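Local coordinates for Lin2722 protein (Listeria innocua, PDB 3DS8) that is of unknown function but has an alpha/beta-hydrolase fold and is probably a serine hydrolase, at residues A[37-42]-A[60-65]; A[144-149]-A[192-197]. All coordinates share one frame; numbering follows the deposited sequence.

Interaction 1: A[37-42]-A[60-65]; sequences LTMTVN and PIIKFG
F64 and V41 meet at the downstream end of segments 37-42 and 60-65, whose strands 36-42 and 61-66 run parallel. The methyl CG1 of V41 sits 3.6 Å from CZ of the F64 ring, slanting against it rather than lying squarely over a face or at the rim. With CG anti to the backbone N (chi1 -159°), the ring leans back toward strand 36-42, and its carbon CD1 comes 3.9 Å from CB of M39. One face also receives the carbonyl oxygen of M39, displaced toward the rim. On the same face of the sheet, L37 and I62 lie side by side and point the same way, CB of L37 being 3.9 Å from CD1 of I62. M39, a selenomethionine, crosses I62 at a slant: CG of M39 lies 4.0 Å from CG2 of I62, and its flexible selenoether chain turns at chi3 (74°), with SE of M39 4.1 Å from I62 CG2. These apolar residues suit a buried face, where helix 73-91 packs on L37, M39 and F64. T38 and K63 occupy the other face: OG1 of T38 lies by CB of K63, while the extended lysine chain carries NZ away to a salt bridge with D20. G65 is paired with T40 there and has no side chain to press on the threonine methyl CG2. Five backbone hydrogen bonds zip the strands together, from L37 N to I61 O (2.8 Å) through to V41 N to G65 O (3.0 Å). Strand 61-66 lies between 36-42 and 6-9, with helices 73-91 and 20-30 on opposite faces, as in the alpha/beta-hydrolase sheet.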
ATOM      1  N   LEU A  37       4.947  -6.846  15.610  1.00 16.74           N
ATOM      2  CA  LEU A  37       4.543  -8.241  15.544  1.00 17.78           C
ATOM      3  C   LEU A  37       4.844  -8.716  14.102  1.00 16.86           C
ATOM      4  O   LEU A  37       4.757  -7.924  13.163  1.00 16.72           O
ATOM      5  CB  LEU A  37       3.043  -8.283  15.854  1.00 19.25           C
ATOM      6  CG  LEU A  37       2.252  -9.545  15.916  1.00 23.19           C
ATOM      7  CD1 LEU A  37       0.878  -9.284  16.566  1.00 29.18           C
ATOM      8  CD2 LEU A  37       2.131  -9.999  14.558  1.00 26.28           C
ATOM      9  N   THR A  38       5.272  -9.969  13.930  1.00 15.53           N
ATOM     10  CA  THR A  38       5.383 -10.551  12.589  1.00 15.77           C
ATOM     11  C   THR A  38       4.246 -11.547  12.398  1.00 15.21           C
ATOM     12  O   THR A  38       3.983 -12.357  13.276  1.00 13.68           O
ATOM     13  CB  THR A  38       6.766 -11.197  12.353  1.00 16.59           C
ATOM     14  OG1 THR A  38       7.759 -10.161  12.333  1.00 19.35           O
ATOM     15  CG2 THR A  38       6.814 -11.989  11.020  1.00 15.96           C
HETATM   16  N   MSE A  39       3.552 -11.468  11.262  1.00 15.49           N
HETATM   17  CA  MSE A  39       2.471 -12.392  10.966  1.00 18.32           C
HETATM   18  C   MSE A  39       2.705 -12.956   9.601  1.00 16.93           C
HETATM   19  O   MSE A  39       3.038 -12.224   8.693  1.00 15.30           O
HETATM   20  CB  MSE A  39       1.108 -11.724  10.896  1.00 17.95           C
HETATM   21  CG  MSE A  39       0.514 -11.310  12.169  1.00 24.48           C
HETATM   22 SE   MSE A  39      -1.386 -10.807  11.799  1.00 36.81          SE
HETATM   23  CE  MSE A  39      -2.174 -12.504  11.555  1.00 27.82           C
ATOM     24  N   THR A  40       2.468 -14.251   9.428  1.00 16.74           N
ATOM     25  CA  THR A  40       2.585 -14.806   8.106  1.00 18.90           C
ATOM     26  C   THR A  40       1.394 -15.721   7.822  1.00 18.75           C
ATOM     27  O   THR A  40       0.779 -16.269   8.749  1.00 17.34           O
ATOM     28  CB  THR A  40       3.905 -15.564   7.999  1.00 19.83           C
ATOM     29  OG1 THR A  40       3.970 -16.529   9.035  1.00 22.62           O
ATOM     30  CG2 THR A  40       5.135 -14.606   8.184  1.00 20.88           C
ATOM     31  N   VAL A  41       1.074 -15.888   6.550  1.00 19.54           N
ATOM     32  CA  VAL A  41      -0.092 -16.704   6.145  1.00 19.91           C
ATOM     33  C   VAL A  41       0.325 -17.580   4.973  1.00 22.55           C
ATOM     34  O   VAL A  41       1.208 -17.229   4.180  1.00 20.38           O
ATOM     35  CB  VAL A  41      -1.369 -15.838   5.825  1.00 20.91           C
ATOM     36  CG1 VAL A  41      -1.119 -14.860   4.622  1.00 20.18           C
ATOM     37  CG2 VAL A  41      -2.633 -16.729   5.504  1.00 21.37           C
ATOM     38  N   ASN A  42      -0.291 -18.755   4.923  1.00 22.17           N
ATOM     39  CA  ASN A  42      -0.057 -19.748   3.902  1.00 24.77           C
ATOM     40  C   ASN A  42      -1.449 -20.204   3.469  1.00 25.25           C
ATOM     41  O   ASN A  42      -2.247 -20.657   4.301  1.00 25.52           O
ATOM     42  CB  ASN A  42       0.718 -20.893   4.534  1.00 24.94           C
ATOM     43  CG  ASN A  42       1.110 -21.978   3.572  1.00 27.78           C
ATOM     44  OD1 ASN A  42       0.573 -22.129   2.463  1.00 32.60           O
ATOM     45  ND2 ASN A  42       2.042 -22.791   4.021  1.00 31.15           N
ATOM     46  N   PRO A  60       1.598   0.238  16.577  1.00 12.30           N
ATOM     47  CA  PRO A  60       2.324  -1.023  16.452  1.00 12.39           C
ATOM     48  C   PRO A  60       2.425  -1.461  14.996  1.00 12.56           C
ATOM     49  O   PRO A  60       1.477  -1.335  14.232  1.00 12.64           O
ATOM     50  CB  PRO A  60       1.502  -1.994  17.291  1.00 12.53           C
ATOM     51  CG  PRO A  60       0.144  -1.405  17.298  1.00 12.71           C
ATOM     52  CD  PRO A  60       0.350   0.072  17.340  1.00 12.98           C
ATOM     53  N   ILE A  61       3.592  -1.951  14.624  1.00 13.26           N
ATOM     54  CA  ILE A  61       3.864  -2.411  13.278  1.00 13.15           C
ATOM     55  C   ILE A  61       3.571  -3.921  13.140  1.00 13.20           C
ATOM     56  O   ILE A  61       3.995  -4.759  13.960  1.00 13.21           O
ATOM     57  CB  ILE A  61       5.311  -2.060  12.883  1.00 14.31           C
ATOM     58  CG1 ILE A  61       5.451  -0.529  12.774  1.00 13.43           C
ATOM     59  CG2 ILE A  61       5.731  -2.766  11.553  1.00 14.17           C
ATOM     60  CD1 ILE A  61       6.880  -0.095  12.572  1.00 15.21           C
ATOM     61  N   ILE A  62       2.827  -4.256  12.100  1.00 12.37           N
ATOM     62  CA  ILE A  62       2.588  -5.647  11.728  1.00 13.20           C
ATOM     63  C   ILE A  62       3.378  -5.968  10.457  1.00 12.85           C
ATOM     64  O   ILE A  62       3.037  -5.541   9.347  1.00 12.95           O
ATOM     65  CB  ILE A  62       1.089  -5.934  11.524  1.00 13.49           C
ATOM     66  CG1 ILE A  62       0.249  -5.379  12.693  1.00 16.25           C
ATOM     67  CG2 ILE A  62       0.865  -7.468  11.220  1.00 14.12           C
ATOM     68  CD1 ILE A  62       0.517  -5.921  14.082  1.00 20.50           C
ATOM     69  N   LYS A  63       4.479  -6.670  10.637  1.00 12.74           N
ATOM     70  CA  LYS A  63       5.309  -7.085   9.520  1.00 13.22           C
ATOM     71  C   LYS A  63       4.672  -8.330   8.928  1.00 14.09           C
ATOM     72  O   LYS A  63       4.676  -9.390   9.532  1.00 14.64           O
ATOM     73  CB  LYS A  63       6.735  -7.363   9.988  1.00 14.26           C
ATOM     74  CG  LYS A  63       7.386  -6.149  10.617  1.00 16.91           C
ATOM     75  CD  LYS A  63       8.864  -6.396  10.944  1.00 16.07           C
ATOM     76  CE  LYS A  63       9.482  -5.193  11.592  1.00 17.69           C
ATOM     77  NZ  LYS A  63      10.897  -5.467  11.993  1.00 19.10           N
ATOM     78  N   PHE A  64       4.149  -8.196   7.728  1.00 13.39           N
ATOM     79  CA  PHE A  64       3.331  -9.264   7.160  1.00 14.31           C
ATOM     80  C   PHE A  64       4.065 -10.055   6.079  1.00 14.83           C
ATOM     81  O   PHE A  64       4.762  -9.476   5.246  1.00 15.95           O
ATOM     82  CB  PHE A  64       2.026  -8.686   6.610  1.00 14.84           C
ATOM     83  CG  PHE A  64       0.955  -9.695   6.480  1.00 15.38           C
ATOM     84  CD1 PHE A  64       0.129  -9.974   7.553  1.00 13.84           C
ATOM     85  CD2 PHE A  64       0.790 -10.396   5.302  1.00 16.89           C
ATOM     86  CE1 PHE A  64      -0.849 -10.932   7.468  1.00 16.97           C
ATOM     87  CE2 PHE A  64      -0.201 -11.361   5.194  1.00 16.33           C
ATOM     88  CZ  PHE A  64      -1.023 -11.640   6.282  1.00 16.32           C
ATOM     89  N   GLY A  65       3.872 -11.372   6.054  1.00 13.56           N
ATOM     90  CA  GLY A  65       4.486 -12.178   5.026  1.00 14.74           C
ATOM     91  C   GLY A  65       3.508 -13.158   4.421  1.00 14.22           C
ATOM     92  O   GLY A  65       2.829 -13.847   5.135  1.00 14.49           O
TER

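Interaction 2: A[144-149]-A[192-197]; sequences MDLSFK and PTISSL
I194 reaches from the short helix 193-196 into the bend of loop 144-149, and its branches divide the work. From CB, which points toward the loop, the methyl CG2 goes to the ring of F148, standing 3.8 Å from its centroid and only 7° off the ring normal: a CH-pi contact over the middle of the face. The other branch, CG1, is anti to the carbonyl carbon (chi1 -76°), which carries it along the same ring to 3.8 Å from F148 CD2. CG1 also lies 4.0 Å from CD2 of L146, and so bridges the two large apolar residues of the loop. At the tip, CD1 presses against backbone, 3.3 Å from the carbonyl oxygen of D145. A beta-branched isoleucine suits this place because its two arms can serve a flat ring and a turn at once.

The turn is type I, from D145 to F148, and OD1 of D145 accepts both the N and the OG of S147; the backbone bond forms an Asx turn, which probably helps hold the loop in shape. Beyond I194, the F148 ring meets L197 O at its edge, with CZ 3.7 Å from that oxygen, while CD2 of L146 touches L197 CD1 at 3.9 Å. No hydrogen bond joins the two segments, but R200 NH1 binds the carbonyl oxygens of L146 and F148. Helix 139-142 borders I194 through N142, and strands 173-180 and 209-216 flank L146 and L197, so the loop and short helix pack together beside these two neighbouring sheet strands.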
HETATM    1  N   MSE A 144       3.175   7.573 -21.721  1.00 19.30           N
HETATM    2  CA  MSE A 144       4.175   8.419 -21.099  1.00 23.08           C
HETATM    3  C   MSE A 144       3.649   9.780 -20.659  1.00 20.15           C
HETATM    4  O   MSE A 144       4.455  10.641 -20.289  1.00 19.75           O
HETATM    5  CB  MSE A 144       5.301   8.665 -22.110  1.00 23.92           C
HETATM    6  CG  MSE A 144       5.921   7.399 -22.636  1.00 29.58           C
HETATM    7 SE   MSE A 144       7.355   7.769 -23.885  1.00 46.94          SE
HETATM    8  CE  MSE A 144       6.660   9.439 -24.690  1.00 37.93           C
ATOM      9  N   ASP A 145       2.339  10.008 -20.756  1.00 17.99           N
ATOM     10  CA  ASP A 145       1.759  11.331 -20.461  1.00 17.99           C
ATOM     11  C   ASP A 145       1.445  11.424 -18.981  1.00 16.93           C
ATOM     12  O   ASP A 145       0.442  10.864 -18.524  1.00 17.33           O
ATOM     13  CB  ASP A 145       0.497  11.539 -21.267  1.00 17.68           C
ATOM     14  CG  ASP A 145      -0.161  12.885 -20.990  1.00 19.65           C
ATOM     15  OD1 ASP A 145       0.434  13.719 -20.259  1.00 20.06           O
ATOM     16  OD2 ASP A 145      -1.289  13.078 -21.504  1.00 22.61           O
ATOM     17  N   LEU A 146       2.295  12.092 -18.211  1.00 16.44           N
ATOM     18  CA  LEU A 146       2.066  12.135 -16.760  1.00 17.00           C
ATOM     19  C   LEU A 146       0.860  13.000 -16.387  1.00 16.45           C
ATOM     20  O   LEU A 146       0.420  12.938 -15.265  1.00 17.93           O
ATOM     21  CB  LEU A 146       3.312  12.572 -15.981  1.00 16.88           C
ATOM     22  CG  LEU A 146       4.404  11.522 -15.883  1.00 20.79           C
ATOM     23  CD1 LEU A 146       5.592  12.173 -15.263  1.00 21.99           C
ATOM     24  CD2 LEU A 146       3.933  10.309 -15.034  1.00 24.83           C
ATOM     25  N   SER A 147       0.303  13.754 -17.327  1.00 15.78           N
ATOM     26  CA  SER A 147      -0.943  14.501 -17.082  1.00 16.98           C
ATOM     27  C   SER A 147      -2.196  13.691 -17.464  1.00 16.63           C
ATOM     28  O   SER A 147      -3.342  14.206 -17.523  1.00 17.11           O
ATOM     29  CB  SER A 147      -0.895  15.883 -17.757  1.00 16.83           C
ATOM     30  OG  SER A 147      -1.103  15.745 -19.127  1.00 23.37           O
ATOM     31  N   PHE A 148      -1.996  12.396 -17.681  1.00 16.13           N
ATOM     32  CA  PHE A 148      -3.086  11.520 -18.099  1.00 16.61           C
ATOM     33  C   PHE A 148      -4.406  11.661 -17.293  1.00 16.18           C
ATOM     34  O   PHE A 148      -4.395  11.690 -16.066  1.00 16.07           O
ATOM     35  CB  PHE A 148      -2.619  10.035 -18.151  1.00 15.98           C
ATOM     36  CG  PHE A 148      -2.462   9.378 -16.793  1.00 14.73           C
ATOM     37  CD1 PHE A 148      -3.464   8.543 -16.295  1.00 15.82           C
ATOM     38  CD2 PHE A 148      -1.357   9.626 -16.005  1.00 14.95           C
ATOM     39  CE1 PHE A 148      -3.348   7.958 -15.046  1.00 14.56           C
ATOM     40  CE2 PHE A 148      -1.224   9.069 -14.747  1.00 15.46           C
ATOM     41  CZ  PHE A 148      -2.220   8.232 -14.249  1.00 15.77           C
ATOM     42  N   LYS A 149      -5.519  11.687 -18.027  1.00 16.97           N
ATOM     43  CA  LYS A 149      -6.886  11.624 -17.505  1.00 18.43           C
ATOM     44  C   LYS A 149      -7.518  10.270 -17.788  1.00 19.36           C
ATOM     45  O   LYS A 149      -8.570   9.989 -17.257  1.00 19.65           O
ATOM     46  CB  LYS A 149      -7.779  12.670 -18.187  1.00 20.04           C
ATOM     47  CG  LYS A 149      -7.214  14.088 -18.233  1.00 22.80           C
ATOM     48  CD  LYS A 149      -7.328  14.765 -16.912  1.00 24.01           C
ATOM     49  CE  LYS A 149      -6.795  16.219 -17.001  1.00 24.73           C
ATOM     50  NZ  LYS A 149      -5.286  16.278 -16.856  1.00 22.34           N
ATOM     51  N   PRO A 192       5.641   0.784 -15.523  1.00 15.10           N
ATOM     52  CA  PRO A 192       5.480   2.130 -16.084  1.00 14.73           C
ATOM     53  C   PRO A 192       4.998   3.080 -14.995  1.00 14.24           C
ATOM     54  O   PRO A 192       4.111   2.764 -14.196  1.00 13.95           O
ATOM     55  CB  PRO A 192       4.441   1.934 -17.206  1.00 14.30           C
ATOM     56  CG  PRO A 192       4.514   0.479 -17.527  1.00 14.18           C
ATOM     57  CD  PRO A 192       4.827  -0.200 -16.239  1.00 14.85           C
ATOM     58  N   THR A 193       5.579   4.262 -14.978  1.00 14.65           N
ATOM     59  CA  THR A 193       5.269   5.243 -13.963  1.00 14.82           C
ATOM     60  C   THR A 193       3.787   5.519 -13.892  1.00 14.46           C
ATOM     61  O   THR A 193       3.198   5.573 -12.807  1.00 15.32           O
ATOM     62  CB  THR A 193       6.066   6.548 -14.234  1.00 14.07           C
ATOM     63  OG1 THR A 193       7.449   6.231 -14.367  1.00 16.05           O
ATOM     64  CG2 THR A 193       5.871   7.510 -13.123  1.00 14.79           C
ATOM     65  N   ILE A 194       3.152   5.588 -15.064  1.00 13.89           N
ATOM     66  CA  ILE A 194       1.730   5.834 -15.104  1.00 14.59           C
ATOM     67  C   ILE A 194       0.883   4.714 -14.450  1.00 13.71           C
ATOM     68  O   ILE A 194      -0.135   4.982 -13.837  1.00 14.38           O
ATOM     69  CB  ILE A 194       1.284   6.116 -16.539  1.00 14.54           C
ATOM     70  CG1 ILE A 194       1.722   7.570 -16.879  1.00 17.54           C
ATOM     71  CG2 ILE A 194      -0.244   5.899 -16.744  1.00 15.28           C
ATOM     72  CD1 ILE A 194       1.826   7.840 -18.271  1.00 19.78           C
ATOM     73  N   SER A 195       1.309   3.475 -14.615  1.00 14.35           N
ATOM     74  CA  SER A 195       0.641   2.312 -13.987  1.00 14.13           C
ATOM     75  C   SER A 195       0.659   2.473 -12.494  1.00 13.48           C
ATOM     76  O   SER A 195      -0.342   2.232 -11.820  1.00 13.47           O
ATOM     77  CB  SER A 195       1.317   1.012 -14.367  1.00 14.62           C
ATOM     78  OG  SER A 195       0.648  -0.088 -13.761  1.00 13.19           O
ATOM     79  N   SER A 196       1.790   2.912 -11.962  1.00 14.21           N
ATOM     80  CA  SER A 196       1.909   3.146 -10.503  1.00 13.90           C
ATOM     81  C   SER A 196       1.166   4.371  -9.942  1.00 15.01           C
ATOM     82  O   SER A 196       1.066   4.530  -8.714  1.00 16.68           O
ATOM     83  CB  SER A 196       3.392   3.114 -10.059  1.00 15.17           C
ATOM     84  OG  SER A 196       4.238   3.752 -10.936  1.00 19.14           O
ATOM     85  N   LEU A 197       0.624   5.204 -10.845  1.00 13.73           N
ATOM     86  CA  LEU A 197      -0.203   6.345 -10.493  1.00 13.20           C
ATOM     87  C   LEU A 197      -1.644   6.204 -10.936  1.00 14.14           C
ATOM     88  O   LEU A 197      -2.425   7.137 -10.758  1.00 14.58           O
ATOM     89  CB  LEU A 197       0.379   7.587 -11.130  1.00 13.87           C
ATOM     90  CG  LEU A 197       1.783   8.025 -10.711  1.00 14.73           C
ATOM     91  CD1 LEU A 197       2.225   9.141 -11.713  1.00 18.00           C
ATOM     92  CD2 LEU A 197       1.853   8.480  -9.266  1.00 20.40           C
TER

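How the interactions relate
Interaction 1 and interaction 2 lie on opposite sides of the chain's centre, with their own centres 32 Å apart and their nearest atoms about 20 Å apart, so neither touches the other. They follow in series along the chain, the first closing before the second opens. Interaction 1 joins strands of the sheet itself through main-chain bonds, whereas interaction 2 is side-chain packing between loop and short helix alongside later strands. S102, H222 and D188 fit a Ser-His-Asp triad, as in alpha/beta hydrolases, though this role is unconfirmed. Interaction 2 comes close to that putative site: the side chain of T193 lies near these residues without touching them.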